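Local coordinates for oligopeptide ABC transporter, periplasmic oligopeptide-binding protein, putative (Thermotoga maritima MSB8, PDB 5IPW) that probably binds oligopeptides in the periplasm and hands them to an ABC transporter for uptake, at residues Y111-R116 against V167-S172; V119-G124 against G189-Y194. All blocks are in the same frame, centred on the assembly; numbering follows the deposited sequence.

Contact 1 (Y111-R116 against V167-S172); sequences YIFHLR and VKFEFS
Tyr111 and Phe169 face each other as an antiparallel hydrogen-bonded pair. Tyr111 N donates to Phe169 O at 2.8 Å, and Phe169 N returns a bond to Tyr111 O. Two residues on, Phe113 and Val167 form a second such pair. Phe113 N reaches Val167 O at 2.9 Å, and Val167 N reaches Phe113 O at 3.1 Å, both with N-H...O angles of 170°. Ile112 and Lys168 make the non-hydrogen-bonded pair between them. This alternation is the regular ladder of an antiparallel sheet.

The side chains of the two hydrogen-bonded pairs lie on one face of the sheet. Phe113 CB rests on Val167 CG1 at 3.7 Å. The Phe113 ring also meets the Phe169 ring, with CD2 of Phe113 3.7 Å from CE1 of Phe169. Their planes are nearly perpendicular, at 89°, but the approach is oblique. Phe171 extends the same row. Its CD2-CE2 edge crosses the CD1-CE1 edge of Tyr111, edge against edge, with Tyr111 CD1 3.9 Å from Phe171 CE2. With CG anti to the carbonyl carbon (chi1 -70°), the Phe171 ring meets that edge of Tyr111. On the other face, Ile112 CD1 touches Lys168 CG at 4.0 Å. The rest of the lysine chain extends away from that touch.

Tyr111 OH is hydrogen-bonded to Tyr175 O, which ties the ring end to the loop after strand 166-171. Phe178 from the same loop packs against the rings of Tyr111, Phe169 and Phe171. Helix 129-140 lies on this aromatic face, where Ile132 touches Val167 and Phe169. The two strands are inner strands of a five-stranded antiparallel sheet, with strand 94-105 beside 110-115 and strand 157-163 beside 166-171.

Contact 2 (V119-G124 against G189-Y194); sequences VKWSDG and GAPAHY
Pro191 lies over the indole of Trp121. Pro191 CB stands 3.6 Å from the centroid of the six-membered ring of Trp121 and only 4° off the ring normal, a well-centred CH-pi contact. Pro191 CD adds a touch on Trp121 CH2 at 3.5 Å. The proline crosses the tryptophan side chain at about a right angle.

Pro191 is the N-cap residue of helix 192-195. Across from it, Trp121 to Gly124 form a type I beta turn, closed by Gly124 N to Trp121 O. The turn carries Asp123 at its third position.

Farther along the same indole face, His193 CE1 comes to 3.7 Å from Trp121 CD1, with the two rings obliquely turned. His193 also donates from NE2 to Asp123 OD2 at 2.9 Å. The bond uses the syn side of the carboxylate and lies close to the imidazole plane. The first torsion of His193 (chi1 75°) puts CG between the backbone N and the carbonyl carbon, and the ring reaches back to the 119-124 loop. Asp123 OD1 accepts from Ala125 N, which would help to hold the carboxylate in place. Asp131 of helix 129-140 bonds Trp121 NE1 through OD2 and Ala192 N through OD1, joining both segments.

From the N terminus, the chain first runs through strand 110-115, one side of contact 1. It then enters the loop that supplies Trp121 and Asp123 to contact 2. Helix 129-140 and strand 157-163 follow. Strand 166-171 completes contact 1 and closes a loop of 50 residues. The chain goes on to residues 189-194, which close contact 2 over 64 residues. The segments alternate, so the two loops cross rather than nest. Contact 1 joins two neighbouring inner strands of the antiparallel sheet. Contact 2, with its centre about 19 Å from that of contact 1, ties the loop before helix 129-140 to the start of helix 192-195.

Contact 1 (Y111-R116 against V167-S172)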
loop_
_atom_site.group_PDB
_atom_site.type_symbol
_atom_site.label_atom_id
_atom_site.label_comp_id
_atom_site.label_asym_id
_atom_site.label_seq_id
_atom_site.Cartn_x
_atom_site.Cartn_y
_atom_site.Cartn_z
ATOM N N TYR A 111 19.347 -11.373 -7.644
ATOM C CA TYR A 111 19.446 -9.959 -7.292
ATOM C C TYR A 111 20.622 -9.762 -6.353
ATOM O O TYR A 111 20.762 -10.492 -5.374
ATOM C CB TYR A 111 18.167 -9.490 -6.607
ATOM C CG TYR A 111 16.930 -9.634 -7.460
ATOM C CD1 TYR A 111 16.183 -10.805 -7.442
ATOM C CD2 TYR A 111 16.512 -8.599 -8.291
ATOM C CE1 TYR A 111 15.048 -10.942 -8.224
ATOM C CE2 TYR A 111 15.377 -8.724 -9.075
ATOM C CZ TYR A 111 14.649 -9.898 -9.039
ATOM O OH TYR A 111 13.520 -10.026 -9.813
ATOM N N ILE A 112 21.471 -8.790 -6.671
ATOM C CA ILE A 112 22.570 -8.400 -5.794
ATOM C C ILE A 112 22.252 -7.033 -5.206
ATOM O O ILE A 112 21.898 -6.111 -5.938
ATOM C CB ILE A 112 23.920 -8.327 -6.547
ATOM C CG1 ILE A 112 24.547 -9.717 -6.685
ATOM C CG2 ILE A 112 24.918 -7.442 -5.807
ATOM C CD1 ILE A 112 23.793 -10.675 -7.575
ATOM N N PHE A 113 22.383 -6.908 -3.889
ATOM C CA PHE A 113 22.263 -5.618 -3.213
ATOM C C PHE A 113 23.606 -5.233 -2.616
ATOM O O PHE A 113 24.232 -6.029 -1.912
ATOM C CB PHE A 113 21.203 -5.666 -2.113
ATOM C CG PHE A 113 19.801 -5.758 -2.629
ATOM C CD1 PHE A 113 19.110 -4.617 -2.995
ATOM C CD2 PHE A 113 19.171 -6.987 -2.746
ATOM C CE1 PHE A 113 17.814 -4.697 -3.480
ATOM C CE2 PHE A 113 17.876 -7.076 -3.223
ATOM C CZ PHE A 113 17.195 -5.928 -3.593
ATOM N N HIS A 114 24.032 -4.004 -2.902
ATOM C CA HIS A 114 25.306 -3.486 -2.429
ATOM C C HIS A 114 25.086 -2.595 -1.223
ATOM O O HIS A 114 24.455 -1.543 -1.318
ATOM C CB HIS A 114 26.002 -2.707 -3.539
ATOM C CG HIS A 114 26.302 -3.535 -4.747
ATOM N ND1 HIS A 114 27.475 -4.245 -4.888
ATOM C CD2 HIS A 114 25.572 -3.784 -5.860
ATOM C CE1 HIS A 114 27.459 -4.886 -6.042
ATOM N NE2 HIS A 114 26.315 -4.625 -6.650
ATOM N N LEU A 115 25.623 -3.025 -0.090
ATOM C CA LEU A 115 25.400 -2.356 1.177
ATOM C C LEU A 115 26.437 -1.273 1.408
ATOM O O LEU A 115 27.386 -1.132 0.634
ATOM C CB LEU A 115 25.444 -3.376 2.315
ATOM C CG LEU A 115 24.524 -4.588 2.159
ATOM C CD1 LEU A 115 24.570 -5.432 3.423
ATOM C CD2 LEU A 115 23.098 -4.168 1.849
ATOM N N ARG A 116 26.252 -0.529 2.494
ATOM C CA ARG A 116 27.054 0.640 2.781
ATOM C C ARG A 116 27.987 0.241 3.909
ATOM O O ARG A 116 27.546 -0.122 5.002
ATOM C CB ARG A 116 26.157 1.829 3.157
ATOM C CG ARG A 116 24.805 1.808 2.441
ATOM C CD ARG A 116 23.844 2.902 2.882
ATOM N NE ARG A 116 24.158 4.106 2.145
ATOM C CZ ARG A 116 23.466 4.609 1.131
ATOM N NH1 ARG A 116 22.333 4.072 0.697
ATOM N NH2 ARG A 116 23.927 5.701 0.550
ATOM N N VAL A 167 24.982 -8.817 -0.664
ATOM C CA VAL A 167 24.054 -9.913 -0.421
ATOM C C VAL A 167 23.421 -10.293 -1.750
ATOM O O VAL A 167 23.076 -9.425 -2.561
ATOM C CB VAL A 167 22.971 -9.548 0.632
ATOM C CG1 VAL A 167 22.207 -8.288 0.251
ATOM C CG2 VAL A 167 22.008 -10.713 0.862
ATOM N N LYS A 168 23.281 -11.598 -1.962
ATOM C CA LYS A 168 22.775 -12.145 -3.208
ATOM C C LYS A 168 21.535 -12.970 -2.925
ATOM O O LYS A 168 21.569 -13.881 -2.104
ATOM C CB LYS A 168 23.855 -13.012 -3.872
ATOM C CG LYS A 168 23.390 -13.830 -5.074
ATOM C CD LYS A 168 24.543 -14.593 -5.713
ATOM C CE LYS A 168 24.058 -15.525 -6.819
ATOM N NZ LYS A 168 25.156 -15.925 -7.740
ATOM N N PHE A 169 20.443 -12.632 -3.598
ATOM C CA PHE A 169 19.219 -13.423 -3.565
ATOM C C PHE A 169 19.127 -14.165 -4.887
ATOM O O PHE A 169 18.970 -13.532 -5.927
ATOM C CB PHE A 169 17.990 -12.519 -3.420
ATOM C CG PHE A 169 17.896 -11.813 -2.093
ATOM C CD1 PHE A 169 18.619 -10.653 -1.855
ATOM C CD2 PHE A 169 17.058 -12.289 -1.093
ATOM C CE1 PHE A 169 18.525 -9.997 -0.641
ATOM C CE2 PHE A 169 16.963 -11.636 0.125
ATOM C CZ PHE A 169 17.697 -10.489 0.351
ATOM N N GLU A 170 19.250 -15.492 -4.852
ATOM C CA GLU A 170 19.092 -16.317 -6.052
ATOM C C GLU A 170 17.808 -17.117 -5.947
ATOM O O GLU A 170 17.666 -17.966 -5.065
ATOM C CB GLU A 170 20.279 -17.266 -6.241
ATOM C CG GLU A 170 20.153 -18.182 -7.458
ATOM C CD GLU A 170 21.476 -18.798 -7.886
ATOM O OE1 GLU A 170 21.680 -18.979 -9.108
ATOM O OE2 GLU A 170 22.316 -19.092 -7.006
ATOM N N PHE A 171 16.873 -16.840 -6.849
ATOM C CA PHE A 171 15.613 -17.571 -6.899
ATOM C C PHE A 171 15.703 -18.737 -7.887
ATOM O O PHE A 171 16.519 -18.719 -8.807
ATOM C CB PHE A 171 14.478 -16.631 -7.308
ATOM C CG PHE A 171 14.110 -15.629 -6.256
ATOM C CD1 PHE A 171 13.234 -15.970 -5.242
ATOM C CD2 PHE A 171 14.633 -14.342 -6.283
ATOM C CE1 PHE A 171 12.886 -15.049 -4.267
ATOM C CE2 PHE A 171 14.288 -13.416 -5.313
ATOM C CZ PHE A 171 13.413 -13.771 -4.302
ATOM N N SER A 172 14.871 -19.754 -7.686
ATOM C CA SER A 172 14.704 -20.802 -8.688
ATOM C C SER A 172 13.778 -20.248 -9.756
ATOM O O SER A 172 12.621 -19.990 -9.460
ATOM C CB SER A 172 14.090 -22.059 -8.072
ATOM O OG SER A 172 12.950 -21.749 -7.289
#

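Contact 2 (V119-G124 against G189-Y194)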
loop_
_atom_site.group_PDB
_atom_site.type_symbol
_atom_site.label_atom_id
_atom_site.label_comp_id
_atom_site.label_asym_id
_atom_site.label_seq_id
_atom_site.Cartn_x
_atom_site.Cartn_y
_atom_site.Cartn_z
ATOM N N VAL A 119 28.088 0.912 8.274
ATOM C CA VAL A 119 26.803 1.065 8.933
ATOM C C VAL A 119 26.815 0.261 10.221
ATOM O O VAL A 119 27.197 -0.907 10.235
ATOM C CB VAL A 119 25.627 0.584 8.067
ATOM C CG1 VAL A 119 24.349 0.517 8.895
ATOM C CG2 VAL A 119 25.425 1.503 6.874
ATOM N N LYS A 120 26.374 0.893 11.298
ATOM C CA LYS A 120 26.318 0.244 12.584
ATOM C C LYS A 120 24.886 0.205 13.096
ATOM O O LYS A 120 24.105 1.114 12.831
ATOM C CB LYS A 120 27.245 0.970 13.568
ATOM C CG LYS A 120 28.721 0.654 13.341
ATOM C CD LYS A 120 29.656 1.700 13.937
ATOM C CE LYS A 120 30.508 2.405 12.881
ATOM N NZ LYS A 120 29.728 3.229 11.915
ATOM N N TRP A 121 24.551 -0.868 13.811
ATOM C CA TRP A 121 23.290 -0.962 14.552
ATOM C C TRP A 121 23.243 0.102 15.637
ATOM O O TRP A 121 24.268 0.694 15.974
ATOM C CB TRP A 121 23.146 -2.342 15.207
ATOM C CG TRP A 121 22.980 -3.466 14.237
ATOM C CD1 TRP A 121 23.969 -4.232 13.686
ATOM C CD2 TRP A 121 21.750 -3.956 13.702
ATOM N NE1 TRP A 121 23.429 -5.162 12.836
ATOM C CE2 TRP A 121 22.069 -5.014 12.822
ATOM C CE3 TRP A 121 20.412 -3.599 13.871
ATOM C CZ2 TRP A 121 21.093 -5.722 12.121
ATOM C CZ3 TRP A 121 19.443 -4.299 13.174
ATOM C CH2 TRP A 121 19.789 -5.343 12.304
ATOM N N SER A 122 22.056 0.320 16.206
ATOM C CA SER A 122 21.848 1.378 17.211
ATOM C C SER A 122 22.673 1.215 18.499
ATOM O O SER A 122 22.842 2.168 19.251
ATOM C CB SER A 122 20.362 1.500 17.547
ATOM O OG SER A 122 19.848 0.279 18.051
ATOM N N ASP A 123 23.192 0.019 18.742
ATOM C CA ASP A 123 24.110 -0.225 19.860
ATOM C C ASP A 123 25.591 -0.099 19.487
ATOM O O ASP A 123 26.450 -0.270 20.349
ATOM C CB ASP A 123 23.877 -1.623 20.453
ATOM C CG ASP A 123 24.315 -2.752 19.517
ATOM O OD1 ASP A 123 24.457 -2.523 18.304
ATOM O OD2 ASP A 123 24.503 -3.885 19.998
ATOM N N GLY A 124 25.890 0.169 18.214
ATOM C CA GLY A 124 27.276 0.328 17.759
ATOM C C GLY A 124 27.838 -0.847 16.974
ATOM O O GLY A 124 28.827 -0.700 16.274
ATOM N N GLY A 189 16.946 -7.170 7.398
ATOM C CA GLY A 189 17.411 -8.263 8.253
ATOM C C GLY A 189 17.223 -7.983 9.730
ATOM O O GLY A 189 16.379 -7.180 10.111
ATOM N N ALA A 190 18.017 -8.656 10.559
ATOM C CA ALA A 190 17.911 -8.533 12.008
ATOM C C ALA A 190 19.283 -8.744 12.650
ATOM O O ALA A 190 20.166 -9.345 12.042
ATOM C CB ALA A 190 16.907 -9.547 12.539
ATOM N N PRO A 191 19.467 -8.249 13.883
ATOM C CA PRO A 191 20.796 -8.223 14.507
ATOM C C PRO A 191 21.239 -9.565 15.078
ATOM O O PRO A 191 20.980 -9.874 16.241
ATOM C CB PRO A 191 20.634 -7.183 15.614
ATOM C CG PRO A 191 19.192 -7.259 15.982
ATOM C CD PRO A 191 18.454 -7.575 14.715
ATOM N N ALA A 192 21.921 -10.348 14.251
ATOM C CA ALA A 192 22.407 -11.665 14.647
ATOM C C ALA A 192 23.263 -11.610 15.905
ATOM O O ALA A 192 23.181 -12.494 16.754
ATOM C CB ALA A 192 23.191 -12.290 13.512
ATOM N N HIS A 193 24.073 -10.568 16.041
ATOM C CA HIS A 193 24.971 -10.458 17.196
ATOM C C HIS A 193 24.201 -10.412 18.518
ATOM O O HIS A 193 24.717 -10.842 19.554
ATOM C CB HIS A 193 25.890 -9.238 17.062
ATOM C CG HIS A 193 25.213 -7.929 17.321
ATOM N ND1 HIS A 193 24.428 -7.294 16.380
ATOM C CD2 HIS A 193 25.211 -7.129 18.415
ATOM C CE1 HIS A 193 23.966 -6.163 16.886
ATOM N NE2 HIS A 193 24.431 -6.037 18.119
ATOM N N TYR A 194 22.977 -9.886 18.470
ATOM C CA TYR A 194 22.100 -9.832 19.634
ATOM C C TYR A 194 21.201 -11.058 19.750
ATOM O O TYR A 194 20.993 -11.554 20.852
ATOM C CB TYR A 194 21.219 -8.578 19.591
ATOM C CG TYR A 194 20.212 -8.493 20.729
ATOM C CD1 TYR A 194 20.612 -8.159 22.020
ATOM C CD2 TYR A 194 18.858 -8.751 20.510
ATOM C CE1 TYR A 194 19.694 -8.087 23.062
ATOM C CE2 TYR A 194 17.931 -8.675 21.542
ATOM C CZ TYR A 194 18.353 -8.350 22.815
ATOM O OH TYR A 194 17.434 -8.278 23.830
#